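Local coordinates for protein N-alpha-acetyltransferase 35, NatC auxiliary subunit (Saccharomyces cerevisiae, PDB 6YGB) that serves as the auxiliary subunit of the NatC N-terminal acetyltransferase, the complex that acetylates the N-terminal methionine of L-A virus Gag protein, at residues 88-93 and 264-269; 709-714 and 726-731. One frame throughout, in Å; residues are numbered along the deposited sequence.

Contact 1 of 2, residues 88-93 and 264-269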
loop_
_atom_site.group_PDB
_atom_site.type_symbol
_atom_site.label_atom_id
_atom_site.label_comp_id
_atom_site.label_asym_id
_atom_site.label_seq_id
_atom_site.Cartn_x
_atom_site.Cartn_y
_atom_site.Cartn_z
ATOM N N SER B 88 -31.734 -22.316 0.372
ATOM C CA SER B 88 -30.607 -22.218 1.294
ATOM C C SER B 88 -29.269 -22.469 0.599
ATOM O O SER B 88 -28.272 -21.818 0.930
ATOM C CB SER B 88 -30.787 -23.193 2.458
ATOM O OG SER B 88 -31.690 -22.680 3.423
ATOM N N VAL B 89 -29.218 -23.408 -0.353
ATOM C CA VAL B 89 -27.965 -23.668 -1.063
ATOM C C VAL B 89 -27.573 -22.462 -1.909
ATOM O O VAL B 89 -26.396 -22.085 -1.973
ATOM C CB VAL B 89 -28.082 -24.942 -1.919
ATOM C CG1 VAL B 89 -26.951 -25.007 -2.934
ATOM C CG2 VAL B 89 -28.067 -26.180 -1.037
ATOM N N ALA B 90 -28.548 -21.838 -2.567
ATOM C CA ALA B 90 -28.264 -20.644 -3.355
ATOM C C ALA B 90 -27.770 -19.509 -2.469
ATOM O O ALA B 90 -26.812 -18.808 -2.814
ATOM C CB ALA B 90 -29.512 -20.220 -4.129
ATOM N N ALA B 91 -28.421 -19.307 -1.318
ATOM C CA ALA B 91 -28.003 -18.237 -0.416
ATOM C C ALA B 91 -26.587 -18.468 0.095
ATOM O O ALA B 91 -25.804 -17.519 0.227
ATOM C CB ALA B 91 -28.982 -18.119 0.749
ATOM N N ILE B 92 -26.241 -19.722 0.396
ATOM C CA ILE B 92 -24.876 -20.039 0.806
ATOM C C ILE B 92 -23.898 -19.706 -0.313
ATOM O O ILE B 92 -22.866 -19.061 -0.092
ATOM C CB ILE B 92 -24.773 -21.518 1.217
ATOM C CG1 ILE B 92 -25.545 -21.768 2.511
ATOM C CG2 ILE B 92 -23.320 -21.929 1.360
ATOM C CD1 ILE B 92 -25.688 -23.232 2.856
ATOM N N ALA B 93 -24.213 -20.144 -1.535
ATOM C CA ALA B 93 -23.325 -19.904 -2.667
ATOM C C ALA B 93 -23.186 -18.415 -2.957
ATOM O O ALA B 93 -22.093 -17.936 -3.278
ATOM C CB ALA B 93 -23.842 -20.647 -3.899
ATOM N N LEU B 264 -35.727 -11.115 -5.082
ATOM C CA LEU B 264 -35.790 -12.231 -4.149
ATOM C C LEU B 264 -35.107 -11.882 -2.829
ATOM O O LEU B 264 -34.466 -10.837 -2.681
ATOM C CB LEU B 264 -35.167 -13.495 -4.759
ATOM C CG LEU B 264 -33.740 -13.461 -5.312
ATOM C CD1 LEU B 264 -32.695 -13.535 -4.210
ATOM C CD2 LEU B 264 -33.552 -14.604 -6.291
ATOM N N GLN B 265 -35.255 -12.783 -1.858
ATOM C CA GLN B 265 -34.648 -12.650 -0.541
ATOM C C GLN B 265 -33.802 -13.882 -0.263
ATOM O O GLN B 265 -34.260 -15.011 -0.473
ATOM C CB GLN B 265 -35.712 -12.493 0.551
ATOM C CG GLN B 265 -35.328 -11.537 1.672
ATOM C CD GLN B 265 -35.524 -10.082 1.289
ATOM O OE1 GLN B 265 -36.630 -9.662 0.938
ATOM N NE2 GLN B 265 -34.450 -9.304 1.351
ATOM N N LEU B 266 -32.584 -13.667 0.225
ATOM C CA LEU B 266 -31.663 -14.752 0.526
ATOM C C LEU B 266 -31.344 -14.764 2.014
ATOM O O LEU B 266 -30.955 -13.736 2.580
ATOM C CB LEU B 266 -30.376 -14.630 -0.291
ATOM C CG LEU B 266 -30.514 -14.894 -1.790
ATOM C CD1 LEU B 266 -29.344 -14.298 -2.550
ATOM C CD2 LEU B 266 -30.634 -16.384 -2.080
ATOM N N SER B 267 -31.519 -15.923 2.640
ATOM C CA SER B 267 -31.196 -16.114 4.053
ATOM C C SER B 267 -30.447 -17.431 4.199
ATOM O O SER B 267 -31.060 -18.511 4.159
ATOM C CB SER B 267 -32.446 -16.090 4.929
ATOM O OG SER B 267 -32.803 -14.761 5.268
ATOM N N PRO B 268 -29.130 -17.386 4.366
ATOM C CA PRO B 268 -28.363 -18.618 4.559
ATOM C C PRO B 268 -28.671 -19.235 5.909
ATOM O O PRO B 268 -29.152 -18.541 6.819
ATOM C CB PRO B 268 -26.901 -18.146 4.484
ATOM C CG PRO B 268 -26.960 -16.741 3.959
ATOM C CD PRO B 268 -28.272 -16.194 4.391
ATOM N N PRO B 269 -28.433 -20.535 6.067
ATOM C CA PRO B 269 -28.601 -21.168 7.380
ATOM C C PRO B 269 -27.771 -20.455 8.434
ATOM O O PRO B 269 -26.610 -20.104 8.204
ATOM C CB PRO B 269 -28.106 -22.598 7.143
ATOM C CG PRO B 269 -28.371 -22.838 5.695
ATOM C CD PRO B 269 -28.114 -21.519 5.018
#
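Ser88 meets the loop 264-269 at the ring of Pro269, whose CG lies 4.0 Å from its OG. The hydroxyl is turned back beside its own backbone N (chi1 -79°), where it makes a weak hydrogen bond to Pro84 O, and its contact with the proline ring is van der Waals only. Ala90 gives little: its CB only grazes CD2 of Leu266. Ala91 is the centre of the contact. Its methyl points at the loop and is covered from two sides, by Leu266 CD2 at 3.7 Å from Ala91 CB and by the Pro268 ring, whose N is equally near that CB. CD2 of Leu266 reaches past the methyl to the backbone, 3.6 Å from Ala91 CA, while Pro268 CG lies close to both CB and O of Ala91. Ile92, one turn on from Ser88, returns to the Pro269 ring. With CG1 beside the backbone N (chi1 -69°), its ethyl arm crosses the Pro269 side chain at about a right angle, CG1 standing 3.6 Å from Pro269 CD and CD1 touching both CD and CG. The small alanine methyl lets the extended, proline-rich loop run close to the helix, with Ala91 CA and Pro268 CA 5.0 Å apart, and the packing is wholly van der Waals. The loop, which links helix 245-260 to helix 276-280, passes across helix 85-104; Leu266 also touches Met219 of helix 215-231, Ile92 meets Leu148 of helix 142-167, and Phe76 and Tyr82 pack on Pro269.

Contact 2 of 2, residues 709-714 and 726-731; sequences KVELVH and TLRIKQ. With EDO (1,2-ethanediol), chain C.
The Arg728 guanidinium carries CG2 of Val713 on one face, 3.3 Å above its plane and offset toward the rim, while the Glu711 carboxylate sits at its edge. The two flat groups stand nearly perpendicular, 87° apart, and NH1 of Arg728 reaches Glu711 OE1 at 2.9 Å from above the carboxylate plane, in a salt bridge bent at the hydrogen. This pairing lies on one face of a two-stranded antiparallel beta hairpin, strands 708-713 and 724-729. The other carboxylate oxygen, Glu711 OE2, forms a second salt bridge, with a weak hydrogen bond, to Lys709 NZ; in this Lys709-Glu711-Arg728 network the acid's negative charge is probably favoured. Lys709 gets there with CG set between its backbone N and carbonyl carbon (chi1 52°) and the rest of the chain extended. Also on the face of Glu711 and Arg728, Thr726 OG1 rests 3.5 Å from Val713 CG2. On the opposite face Val710 CG2 meets Leu727 CD2 at 4.0 Å, and both side chains also touch Leu562 of helix 511-564, which places this face against the helical body.

Between the strands, Glu711 and Thr726 form a hydrogen-bonded pair: Thr726 N gives an almost straight bond to Glu711 O, and Glu711 N returns one to Thr726 O. The Lys709-Arg728 pair is uneven, with Lys709 N to Arg728 O short at 2.8 Å and the reverse bond weak. On its outer edge the second strand holds a 1,2-ethanediol, probably from the crystallisation liquor: Leu727 N donates to its O2 at 2.8 Å, with an angle of 170° at the hydrogen.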
loop_
_atom_site.group_PDB
_atom_site.type_symbol
_atom_site.label_atom_id
_atom_site.label_comp_id
_atom_site.label_asym_id
_atom_site.label_seq_id
_atom_site.Cartn_x
_atom_site.Cartn_y
_atom_site.Cartn_z
ATOM N N LYS B 709 -6.918 30.413 5.211
ATOM C CA LYS B 709 -5.879 29.404 5.106
ATOM C C LYS B 709 -5.910 28.840 3.695
ATOM O O LYS B 709 -6.943 28.884 3.020
ATOM C CB LYS B 709 -6.070 28.275 6.129
ATOM C CG LYS B 709 -7.455 27.656 6.099
ATOM C CD LYS B 709 -7.512 26.337 6.858
ATOM C CE LYS B 709 -8.953 25.847 6.986
ATOM N NZ LYS B 709 -9.037 24.460 7.525
ATOM N N VAL B 710 -4.767 28.324 3.245
ATOM C CA VAL B 710 -4.645 27.743 1.914
ATOM C C VAL B 710 -4.636 26.228 2.047
ATOM O O VAL B 710 -3.949 25.679 2.917
ATOM C CB VAL B 710 -3.381 28.249 1.199
ATOM C CG1 VAL B 710 -3.339 27.731 -0.230
ATOM C CG2 VAL B 710 -3.322 29.773 1.212
ATOM N N GLU B 711 -5.410 25.550 1.195
ATOM C CA GLU B 711 -5.473 24.097 1.168
ATOM C C GLU B 711 -5.233 23.599 -0.247
ATOM O O GLU B 711 -5.673 24.226 -1.215
ATOM C CB GLU B 711 -6.829 23.578 1.660
ATOM C CG GLU B 711 -7.243 24.079 3.032
ATOM C CD GLU B 711 -8.540 23.450 3.508
ATOM O OE1 GLU B 711 -8.862 22.333 3.052
ATOM O OE2 GLU B 711 -9.239 24.071 4.333
ATOM N N LEU B 712 -4.545 22.468 -0.367
ATOM C CA LEU B 712 -4.336 21.834 -1.668
ATOM C C LEU B 712 -5.555 20.974 -1.956
ATOM O O LEU B 712 -5.688 19.872 -1.427
ATOM C CB LEU B 712 -3.055 21.013 -1.673
ATOM C CG LEU B 712 -1.776 21.827 -1.506
ATOM C CD1 LEU B 712 -0.578 20.924 -1.255
ATOM C CD2 LEU B 712 -1.537 22.695 -2.729
ATOM N N VAL B 713 -6.446 21.466 -2.809
ATOM C CA VAL B 713 -7.738 20.830 -3.049
ATOM C C VAL B 713 -7.653 19.974 -4.306
ATOM O O VAL B 713 -7.136 20.417 -5.338
ATOM C CB VAL B 713 -8.856 21.882 -3.161
ATOM C CG1 VAL B 713 -10.142 21.249 -3.648
ATOM C CG2 VAL B 713 -9.080 22.548 -1.816
ATOM N N HIS B 714 -8.157 18.745 -4.223
ATOM C CA HIS B 714 -8.200 17.872 -5.387
ATOM C C HIS B 714 -9.432 18.176 -6.228
ATOM O O HIS B 714 -10.529 18.368 -5.700
ATOM C CB HIS B 714 -8.199 16.403 -4.963
ATOM C CG HIS B 714 -6.876 15.921 -4.457
ATOM N ND1 HIS B 714 -6.342 14.704 -4.816
ATOM C CD2 HIS B 714 -5.977 16.494 -3.620
ATOM C CE1 HIS B 714 -5.171 14.546 -4.224
ATOM N NE2 HIS B 714 -4.927 15.618 -3.491
ATOM N N THR B 726 -6.457 26.569 -2.815
ATOM C CA THR B 726 -7.771 27.151 -2.566
ATOM C C THR B 726 -7.792 27.916 -1.248
ATOM O O THR B 726 -7.327 27.407 -0.225
ATOM C CB THR B 726 -8.833 26.050 -2.548
ATOM O OG1 THR B 726 -8.832 25.370 -3.810
ATOM C CG2 THR B 726 -10.220 26.623 -2.289
ATOM N N LEU B 727 -8.334 29.130 -1.277
ATOM C CA LEU B 727 -8.554 29.865 -0.040
ATOM C C LEU B 727 -9.721 29.262 0.724
ATOM O O LEU B 727 -10.632 28.679 0.138
ATOM C CB LEU B 727 -8.839 31.334 -0.324
ATOM C CG LEU B 727 -7.628 32.195 -0.661
ATOM C CD1 LEU B 727 -8.058 33.640 -0.772
ATOM C CD2 LEU B 727 -6.545 32.018 0.394
ATOM N N ARG B 728 -9.683 29.405 2.047
ATOM C CA ARG B 728 -10.764 28.932 2.898
ATOM C C ARG B 728 -10.717 29.694 4.212
ATOM O O ARG B 728 -9.640 29.902 4.778
ATOM C CB ARG B 728 -10.673 27.420 3.142
ATOM C CG ARG B 728 -11.690 26.635 2.323
ATOM C CD ARG B 728 -11.275 25.194 2.082
ATOM N NE ARG B 728 -11.892 24.660 0.868
ATOM C CZ ARG B 728 -11.821 23.389 0.481
ATOM N NH1 ARG B 728 -11.162 22.505 1.218
ATOM N NH2 ARG B 728 -12.411 23.001 -0.642
ATOM N N ILE B 729 -11.893 30.115 4.684
ATOM C CA ILE B 729 -11.975 30.905 5.906
ATOM C C ILE B 729 -11.638 30.031 7.103
ATOM O O ILE B 729 -12.197 28.942 7.274
ATOM C CB ILE B 729 -13.372 31.521 6.059
ATOM C CG1 ILE B 729 -13.684 32.450 4.886
ATOM C CG2 ILE B 729 -13.480 32.272 7.378
ATOM C CD1 ILE B 729 -15.003 33.173 5.035
ATOM N N LYS B 730 -10.722 30.509 7.938
ATOM C CA LYS B 730 -10.379 29.815 9.169
ATOM C C LYS B 730 -11.450 30.111 10.209
ATOM O O LYS B 730 -11.748 31.278 10.483
ATOM C CB LYS B 730 -9.003 30.261 9.667
ATOM C CG LYS B 730 -8.289 29.250 10.554
ATOM C CD LYS B 730 -6.811 29.594 10.716
ATOM C CE LYS B 730 -6.033 28.442 11.353
ATOM N NZ LYS B 730 -6.111 27.175 10.561
ATOM N N GLN B 731 -12.034 29.058 10.782
ATOM C CA GLN B 731 -13.175 29.188 11.681
ATOM C C GLN B 731 -12.790 28.757 13.089
ATOM O O GLN B 731 -12.344 27.622 13.293
ATOM C CB GLN B 731 -14.363 28.362 11.180
ATOM C CG GLN B 731 -15.255 29.082 10.177
ATOM C CD GLN B 731 -16.583 28.376 9.966
ATOM O OE1 GLN B 731 -17.650 28.975 10.117
ATOM N NE2 GLN B 731 -16.525 27.096 9.614
HETATM C C1 EDO C . -11.564 29.344 -4.249
HETATM O O1 EDO C . -12.839 29.109 -3.649
HETATM C C2 EDO C . -10.754 30.279 -3.358
HETATM O O2 EDO C . -9.369 30.170 -3.704
#

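How the contacts relate
Contacts 1 and 2 follow one another in series along the chain: the loop of contact 1 is closed before the hairpin of contact 2 begins, more than 400 residues later. Their centres are 50 Å apart and their nearest atoms about 36 Å. Contact 1 is largely buried and fastens a loop to the helices of the N-terminal part, whereas contact 2 is a surface hairpin near the C-terminus, held by backbone hydrogen bonds, a salt-bridge network and an apolar face against helix 511-564. No other protein chain of the assembly reaches either pair of segments. The ethanediol belongs to contact 2 alone, where Asn688 OD1 is also hydrogen-bonded to it.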